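Long-range contact in aldo-keto reductase 1 (Coptotermes gestroi, PDB 5KET), which probably reduces carbonyl compounds with the bound cofactor NADP(H), as an oxidoreductase of the aldo-keto reductase family: residues Q194-V207 and L268-I280. Residues are numbered along the deposited sequence; the frame is centred on the assembly and turned at random.
Sequences QVELNVYFQQRELV and LLRHCMQRDIVVI. With NAP (NADP nicotinamide-adenine-dinucleotide phosphate), chain C.
Leu197 meets Ile277 tip to tip, CD1 to CD1 at 3.7 Å, and its other methyl, CD2, rests 3.8 Å from Cys272 SG. Val207 CG2 joins the same Ile277 methyl, and Val199 CG2 lies 3.5 Å from Leu268 CD2; branched aliphatic side chains suit this largely buried seam because their methyls fill it without polar groups to satisfy. With CG anti to the backbone N (chi1 -173°), His271 turns its ring edge to Val199 CG1.

The polar end is different. The guanidinium groups of Arg204 and Arg275 stack, centres 3.6 Å apart and planes at 25°, while Ile277 CD1 lies over the opposite face of Arg275, offset toward its rim. Such flat groups can stack despite like charge, and Asp309, salt-bridged to Arg204, probably offsets some of the repulsion. A leucine in place of Arg275 would probably leave the Arg204 guanidinium without its stacking partner, held mainly by the salt bridge to Asp309.

At the other end Ile280 CD1 lies 3.7 Å from O2D of the NADP and also packs against the side chain of Gln194, an NADP-binding residue. Across this TIM-barrel contact, the aliphatic interior thus relies on shape and exclusion of water, the charged rim on stacking and Asp309.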
loop_
_atom_site.group_PDB
_atom_site.type_symbol
_atom_site.label_atom_id
_atom_site.label_comp_id
_atom_site.label_asym_id
_atom_site.label_seq_id
_atom_site.Cartn_x
_atom_site.Cartn_y
_atom_site.Cartn_z
ATOM N N GLN A 194 -3.284 4.208 -2.624
ATOM C CA GLN A 194 -2.910 2.815 -2.434
ATOM C C GLN A 194 -4.101 2.082 -1.827
ATOM O O GLN A 194 -4.447 2.290 -0.659
ATOM C CB GLN A 194 -1.658 2.682 -1.569
ATOM C CG GLN A 194 -1.598 1.380 -0.805
ATOM C CD GLN A 194 -0.220 1.094 -0.244
ATOM O OE1 GLN A 194 0.736 1.775 -0.559
ATOM N NE2 GLN A 194 -0.126 0.124 0.638
ATOM N N VAL A 195 -4.731 1.235 -2.634
ATOM C CA VAL A 195 -5.897 0.470 -2.228
ATOM C C VAL A 195 -5.664 -0.986 -2.586
ATOM O O VAL A 195 -4.755 -1.332 -3.341
ATOM C CB VAL A 195 -7.192 0.975 -2.896
ATOM C CG1 VAL A 195 -7.595 2.329 -2.326
ATOM C CG2 VAL A 195 -6.995 1.055 -4.390
ATOM N N GLU A 196 -6.492 -1.851 -2.018
ATOM C CA GLU A 196 -6.487 -3.252 -2.400
ATOM C C GLU A 196 -6.943 -3.394 -3.849
ATOM O O GLU A 196 -7.910 -2.746 -4.279
ATOM C CB GLU A 196 -7.373 -4.037 -1.432
ATOM C CG GLU A 196 -8.001 -5.320 -1.909
ATOM C CD GLU A 196 -8.760 -6.037 -0.820
ATOM O OE1 GLU A 196 -9.103 -5.417 0.221
ATOM O OE2 GLU A 196 -9.057 -7.244 -1.003
ATOM N N LEU A 197 -6.237 -4.256 -4.598
ATOM C CA LEU A 197 -6.456 -4.380 -6.034
ATOM C C LEU A 197 -5.728 -5.604 -6.569
ATOM O O LEU A 197 -4.521 -5.758 -6.346
ATOM C CB LEU A 197 -5.993 -3.105 -6.759
ATOM C CG LEU A 197 -6.408 -2.798 -8.202
ATOM C CD1 LEU A 197 -6.187 -1.318 -8.511
ATOM C CD2 LEU A 197 -5.660 -3.648 -9.216
ATOM N N ASN A 198 -6.460 -6.442 -7.294
ATOM C CA ASN A 198 -5.938 -7.601 -8.014
ATOM C C ASN A 198 -7.011 -8.032 -9.012
ATOM O O ASN A 198 -7.991 -7.316 -9.229
ATOM C CB ASN A 198 -5.543 -8.717 -7.044
ATOM C CG ASN A 198 -6.664 -9.097 -6.109
ATOM O OD1 ASN A 198 -7.836 -9.139 -6.502
ATOM N ND2 ASN A 198 -6.315 -9.390 -4.860
ATOM N N VAL A 199 -6.839 -9.207 -9.622
ATOM C CA VAL A 199 -7.809 -9.598 -10.640
ATOM C C VAL A 199 -9.151 -9.984 -10.030
ATOM O O VAL A 199 -10.158 -10.001 -10.743
ATOM C CB VAL A 199 -7.288 -10.748 -11.526
ATOM C CG1 VAL A 199 -5.983 -10.354 -12.203
ATOM C CG2 VAL A 199 -7.159 -12.028 -10.720
ATOM N N TYR A 200 -9.197 -10.299 -8.737
ATOM C CA TYR A 200 -10.472 -10.550 -8.075
ATOM C C TYR A 200 -11.140 -9.277 -7.564
ATOM O O TYR A 200 -12.321 -9.320 -7.207
ATOM C CB TYR A 200 -10.286 -11.531 -6.911
ATOM C CG TYR A 200 -10.071 -12.963 -7.349
ATOM C CD1 TYR A 200 -10.298 -13.342 -8.669
ATOM C CD2 TYR A 200 -9.651 -13.936 -6.444
ATOM C CE1 TYR A 200 -10.107 -14.654 -9.080
ATOM C CE2 TYR A 200 -9.464 -15.245 -6.842
ATOM C CZ TYR A 200 -9.689 -15.597 -8.162
ATOM O OH TYR A 200 -9.497 -16.895 -8.561
ATOM N N PHE A 201 -10.413 -8.151 -7.547
ATOM C CA PHE A 201 -10.819 -6.869 -6.992
ATOM C C PHE A 201 -10.101 -5.780 -7.797
ATOM O O PHE A 201 -9.207 -5.076 -7.325
ATOM C CB PHE A 201 -10.482 -6.798 -5.501
ATOM C CG PHE A 201 -11.200 -5.711 -4.757
ATOM C CD1 PHE A 201 -12.583 -5.637 -4.767
ATOM C CD2 PHE A 201 -10.489 -4.773 -4.031
ATOM C CE1 PHE A 201 -13.235 -4.639 -4.079
ATOM C CE2 PHE A 201 -11.135 -3.778 -3.342
ATOM C CZ PHE A 201 -12.511 -3.709 -3.371
ATOM N N GLN A 202 -10.494 -5.629 -9.065
ATOM C CA GLN A 202 -9.736 -4.792 -9.991
ATOM C C GLN A 202 -9.946 -3.294 -9.780
ATOM O O GLN A 202 -9.145 -2.499 -10.289
ATOM C CB GLN A 202 -10.088 -5.162 -11.433
ATOM C CG GLN A 202 -9.614 -6.538 -11.826
ATOM C CD GLN A 202 -10.198 -7.019 -13.132
ATOM O OE1 GLN A 202 -10.340 -8.222 -13.352
ATOM N NE2 GLN A 202 -10.547 -6.090 -14.005
ATOM N N GLN A 203 -10.994 -2.892 -9.058
ATOM C CA GLN A 203 -11.243 -1.488 -8.733
ATOM C C GLN A 203 -11.298 -0.639 -9.998
ATOM O O GLN A 203 -10.764 0.471 -10.044
ATOM C CB GLN A 203 -10.197 -0.939 -7.749
ATOM C CG GLN A 203 -10.182 -1.625 -6.393
ATOM C CD GLN A 203 -10.810 -0.787 -5.294
ATOM O OE1 GLN A 203 -11.898 -0.226 -5.468
ATOM N NE2 GLN A 203 -10.144 -0.725 -4.138
ATOM N N ARG A 204 -11.952 -1.179 -11.034
ATOM C CA ARG A 204 -12.110 -0.449 -12.290
ATOM C C ARG A 204 -12.573 0.977 -12.044
ATOM O O ARG A 204 -11.988 1.935 -12.565
ATOM C CB ARG A 204 -13.113 -1.162 -13.204
ATOM C CG ARG A 204 -13.102 -2.654 -13.122
ATOM C CD ARG A 204 -11.827 -3.187 -13.674
ATOM N NE ARG A 204 -11.390 -2.401 -14.802
ATOM C CZ ARG A 204 -10.417 -2.763 -15.613
ATOM N NH1 ARG A 204 -9.774 -3.904 -15.425
ATOM N NH2 ARG A 204 -10.076 -1.978 -16.618
ATOM N N GLU A 205 -13.617 1.128 -11.226
ATOM C CA GLU A 205 -14.242 2.432 -11.043
ATOM C C GLU A 205 -13.323 3.396 -10.303
ATOM O O GLU A 205 -13.222 4.572 -10.669
ATOM C CB GLU A 205 -15.561 2.265 -10.302
ATOM C CG GLU A 205 -16.626 1.621 -11.142
ATOM C CD GLU A 205 -17.962 1.555 -10.434
ATOM O OE1 GLU A 205 -18.009 1.069 -9.280
ATOM O OE2 GLU A 205 -18.958 2.021 -11.027
ATOM N N LEU A 206 -12.644 2.922 -9.262
ATOM C CA LEU A 206 -11.817 3.835 -8.493
ATOM C C LEU A 206 -10.548 4.211 -9.248
ATOM O O LEU A 206 -10.078 5.347 -9.127
ATOM C CB LEU A 206 -11.489 3.216 -7.137
ATOM C CG LEU A 206 -10.731 4.100 -6.146
ATOM C CD1 LEU A 206 -11.276 5.535 -6.132
ATOM C CD2 LEU A 206 -10.790 3.486 -4.752
ATOM N N VAL A 207 -9.986 3.291 -10.040
ATOM C CA VAL A 207 -8.806 3.635 -10.833
ATOM C C VAL A 207 -9.155 4.717 -11.843
ATOM O O VAL A 207 -8.474 5.745 -11.946
ATOM C CB VAL A 207 -8.228 2.391 -11.531
ATOM C CG1 VAL A 207 -7.214 2.815 -12.587
ATOM C CG2 VAL A 207 -7.581 1.463 -10.522
ATOM N N LEU A 268 -0.724 -12.275 -12.663
ATOM C CA LEU A 268 -1.577 -11.393 -11.877
ATOM C C LEU A 268 -0.971 -10.003 -11.727
ATOM O O LEU A 268 -1.688 -8.996 -11.761
ATOM C CB LEU A 268 -1.834 -11.998 -10.498
ATOM C CG LEU A 268 -2.579 -13.324 -10.502
ATOM C CD1 LEU A 268 -2.759 -13.805 -9.092
ATOM C CD2 LEU A 268 -3.916 -13.133 -11.168
ATOM N N LEU A 269 0.340 -9.925 -11.523
ATOM C CA LEU A 269 0.962 -8.613 -11.411
ATOM C C LEU A 269 0.915 -7.877 -12.735
ATOM O O LEU A 269 0.574 -6.690 -12.788
ATOM C CB LEU A 269 2.403 -8.768 -10.938
ATOM C CG LEU A 269 2.559 -9.426 -9.564
ATOM C CD1 LEU A 269 3.963 -9.967 -9.373
ATOM C CD2 LEU A 269 2.160 -8.438 -8.472
ATOM N N ARG A 270 1.213 -8.587 -13.818
ATOM C CA ARG A 270 1.215 -7.976 -15.137
ATOM C C ARG A 270 -0.117 -7.317 -15.458
ATOM O O ARG A 270 -0.151 -6.183 -15.960
ATOM C CB ARG A 270 1.542 -9.040 -16.173
ATOM C CG ARG A 270 1.584 -8.452 -17.531
ATOM C CD ARG A 270 3.029 -7.882 -17.773
ATOM N NE ARG A 270 2.982 -6.541 -18.394
ATOM C CZ ARG A 270 3.964 -5.959 -19.066
ATOM N NH1 ARG A 270 5.102 -6.590 -19.333
ATOM N NH2 ARG A 270 3.804 -4.769 -19.560
ATOM N N HIS A 271 -1.228 -8.015 -15.178
ATOM C CA HIS A 271 -2.542 -7.469 -15.486
ATOM C C HIS A 271 -2.747 -6.117 -14.825
ATOM O O HIS A 271 -3.320 -5.201 -15.428
ATOM C CB HIS A 271 -3.658 -8.411 -15.051
ATOM C CG HIS A 271 -5.009 -7.951 -15.507
ATOM N ND1 HIS A 271 -6.185 -8.348 -14.913
ATOM C CD2 HIS A 271 -5.363 -7.111 -16.511
ATOM C CE1 HIS A 271 -7.205 -7.777 -15.530
ATOM N NE2 HIS A 271 -6.732 -7.022 -16.505
ATOM N N CYS A 272 -2.303 -5.976 -13.579
ATOM C CA CYS A 272 -2.363 -4.673 -12.935
ATOM C C CYS A 272 -1.451 -3.677 -13.637
ATOM O O CYS A 272 -1.868 -2.557 -13.959
ATOM C CB CYS A 272 -1.984 -4.802 -11.466
ATOM S SG CYS A 272 -2.991 -5.964 -10.560
ATOM N N MET A 273 -0.202 -4.072 -13.898
ATOM C CA MET A 273 0.788 -3.113 -14.375
ATOM C C MET A 273 0.398 -2.527 -15.725
ATOM O O MET A 273 0.606 -1.337 -15.976
ATOM C CB MET A 273 2.158 -3.772 -14.471
ATOM C CG MET A 273 2.602 -4.457 -13.209
ATOM S SD MET A 273 3.709 -5.810 -13.620
ATOM C CE MET A 273 5.238 -4.936 -13.760
ATOM N N GLN A 274 -0.170 -3.341 -16.606
ATOM C CA GLN A 274 -0.511 -2.786 -17.905
ATOM C C GLN A 274 -1.701 -1.846 -17.853
ATOM O O GLN A 274 -2.063 -1.288 -18.896
ATOM C CB GLN A 274 -0.776 -3.900 -18.908
ATOM C CG GLN A 274 0.467 -4.662 -19.352
ATOM C CD GLN A 274 0.103 -5.895 -20.150
ATOM O OE1 GLN A 274 -1.055 -6.037 -20.557
ATOM N NE2 GLN A 274 1.087 -6.779 -20.415
ATOM N N ARG A 275 -2.328 -1.668 -16.691
ATOM C CA ARG A 275 -3.296 -0.597 -16.496
ATOM C C ARG A 275 -2.637 0.649 -15.917
ATOM O O ARG A 275 -3.326 1.500 -15.338
ATOM C CB ARG A 275 -4.452 -1.072 -15.601
ATOM C CG ARG A 275 -4.922 -2.491 -15.890
ATOM C CD ARG A 275 -6.405 -2.699 -15.596
ATOM N NE ARG A 275 -6.706 -2.761 -14.172
ATOM C CZ ARG A 275 -7.552 -1.955 -13.548
ATOM N NH1 ARG A 275 -8.191 -1.003 -14.215
ATOM N NH2 ARG A 275 -7.763 -2.098 -12.250
ATOM N N ASP A 276 -1.314 0.762 -16.073
ATOM C CA ASP A 276 -0.507 1.828 -15.473
ATOM C C ASP A 276 -0.687 1.872 -13.962
ATOM O O ASP A 276 -0.737 2.944 -13.360
ATOM C CB ASP A 276 -0.811 3.189 -16.104
ATOM C CG ASP A 276 -0.268 3.303 -17.525
ATOM O OD1 ASP A 276 0.578 2.458 -17.909
ATOM O OD2 ASP A 276 -0.677 4.236 -18.255
ATOM N N ILE A 277 -0.763 0.694 -13.345
ATOM C CA ILE A 277 -0.996 0.546 -11.911
ATOM C C ILE A 277 0.274 0.013 -11.262
ATOM O O ILE A 277 0.767 -1.056 -11.637
ATOM C CB ILE A 277 -2.175 -0.395 -11.626
ATOM C CG1 ILE A 277 -3.494 0.252 -12.043
ATOM C CG2 ILE A 277 -2.177 -0.810 -10.163
ATOM C CD1 ILE A 277 -4.700 -0.634 -11.781
ATOM N N VAL A 278 0.802 0.758 -10.292
ATOM C CA VAL A 278 1.921 0.286 -9.486
ATOM C C VAL A 278 1.481 -0.927 -8.672
ATOM O O VAL A 278 0.331 -1.002 -8.219
ATOM C CB VAL A 278 2.405 1.428 -8.571
ATOM C CG1 VAL A 278 3.639 1.022 -7.777
ATOM C CG2 VAL A 278 2.659 2.707 -9.382
ATOM N N VAL A 279 2.382 -1.896 -8.487
ATOM C CA VAL A 279 2.081 -3.053 -7.647
ATOM C C VAL A 279 3.241 -3.330 -6.698
ATOM O O VAL A 279 4.414 -3.223 -7.073
ATOM C CB VAL A 279 1.746 -4.318 -8.475
ATOM C CG1 VAL A 279 0.552 -4.050 -9.369
ATOM C CG2 VAL A 279 2.956 -4.829 -9.272
ATOM N N ILE A 280 2.903 -3.690 -5.463
ATOM C CA ILE A 280 3.908 -3.971 -4.443
ATOM C C ILE A 280 3.685 -5.363 -3.869
ATOM O O ILE A 280 3.218 -5.499 -2.725
ATOM C CB ILE A 280 3.894 -2.906 -3.335
ATOM C CG1 ILE A 280 2.454 -2.497 -3.010
ATOM C CG2 ILE A 280 4.724 -1.709 -3.764
ATOM C CD1 ILE A 280 2.340 -1.530 -1.862
HETATM P PA NAP C . 0.444 -10.109 -1.719
HETATM O O1A NAP C . 1.855 -9.544 -1.667
HETATM O O2A NAP C . -0.292 -10.183 -2.849
HETATM O O5B NAP C . 0.486 -11.558 -0.870
HETATM C C5B NAP C . 1.825 -11.797 -0.511
HETATM C C4B NAP C . 1.832 -13.201 0.082
HETATM O O4B NAP C . 1.972 -14.124 -0.974
HETATM C C3B NAP C . 2.968 -13.402 1.122
HETATM O O3B NAP C . 2.511 -14.240 2.141
HETATM C C2B NAP C . 4.063 -14.148 0.321
HETATM O O2B NAP C . 4.628 -15.179 0.998
HETATM C C1B NAP C . 3.268 -14.712 -0.923
HETATM N N9A NAP C . 3.954 -14.407 -2.173
HETATM C C8A NAP C . 4.674 -13.242 -2.497
HETATM N N7A NAP C . 5.196 -13.288 -3.745
HETATM C C5A NAP C . 4.795 -14.541 -4.245
HETATM C C6A NAP C . 5.010 -15.174 -5.476
HETATM N N6A NAP C . 5.743 -14.566 -6.464
HETATM N N1A NAP C . 4.505 -16.420 -5.734
HETATM C C2A NAP C . 3.777 -16.983 -4.700
HETATM N N3A NAP C . 3.485 -16.503 -3.475
HETATM C C4A NAP C . 4.022 -15.247 -3.275
HETATM O O3 NAP C . -0.395 -9.053 -0.833
HETATM P PN NAP C . 0.216 -8.527 0.521
HETATM O O1N NAP C . 1.429 -9.189 1.016
HETATM O O2N NAP C . -0.926 -8.139 1.425
HETATM O O5D NAP C . 0.775 -6.906 0.066
HETATM C C5D NAP C . 1.686 -6.572 1.007
HETATM C C4D NAP C . 2.070 -5.152 0.787
HETATM O O4D NAP C . 0.858 -4.443 0.526
HETATM C C3D NAP C . 2.570 -4.665 2.157
HETATM O O3D NAP C . 3.931 -4.624 2.174
HETATM C C2D NAP C . 2.075 -3.254 2.215
HETATM O O2D NAP C . 2.976 -2.412 1.630
HETATM C C1D NAP C . 0.825 -3.268 1.313
HETATM N N1N NAP C . -0.311 -3.261 2.272
HETATM C C2N NAP C . -1.003 -2.102 2.447
HETATM C C3N NAP C . -2.040 -2.051 3.348
HETATM C C7N NAP C . -2.763 -0.802 3.492
HETATM O O7N NAP C . -2.388 0.265 2.972
HETATM N N7N NAP C . -3.911 -0.831 4.249
HETATM C C4N NAP C . -2.387 -3.177 4.114
HETATM C C5N NAP C . -1.663 -4.338 3.935
HETATM C C6N NAP C . -0.625 -4.388 3.024
HETATM P P2B NAP C . 6.349 -15.095 1.474
HETATM O O1X NAP C . 6.275 -13.841 2.333
HETATM O O2X NAP C . 6.681 -16.402 2.139
HETATM O O3X NAP C . 6.959 -14.735 0.120
#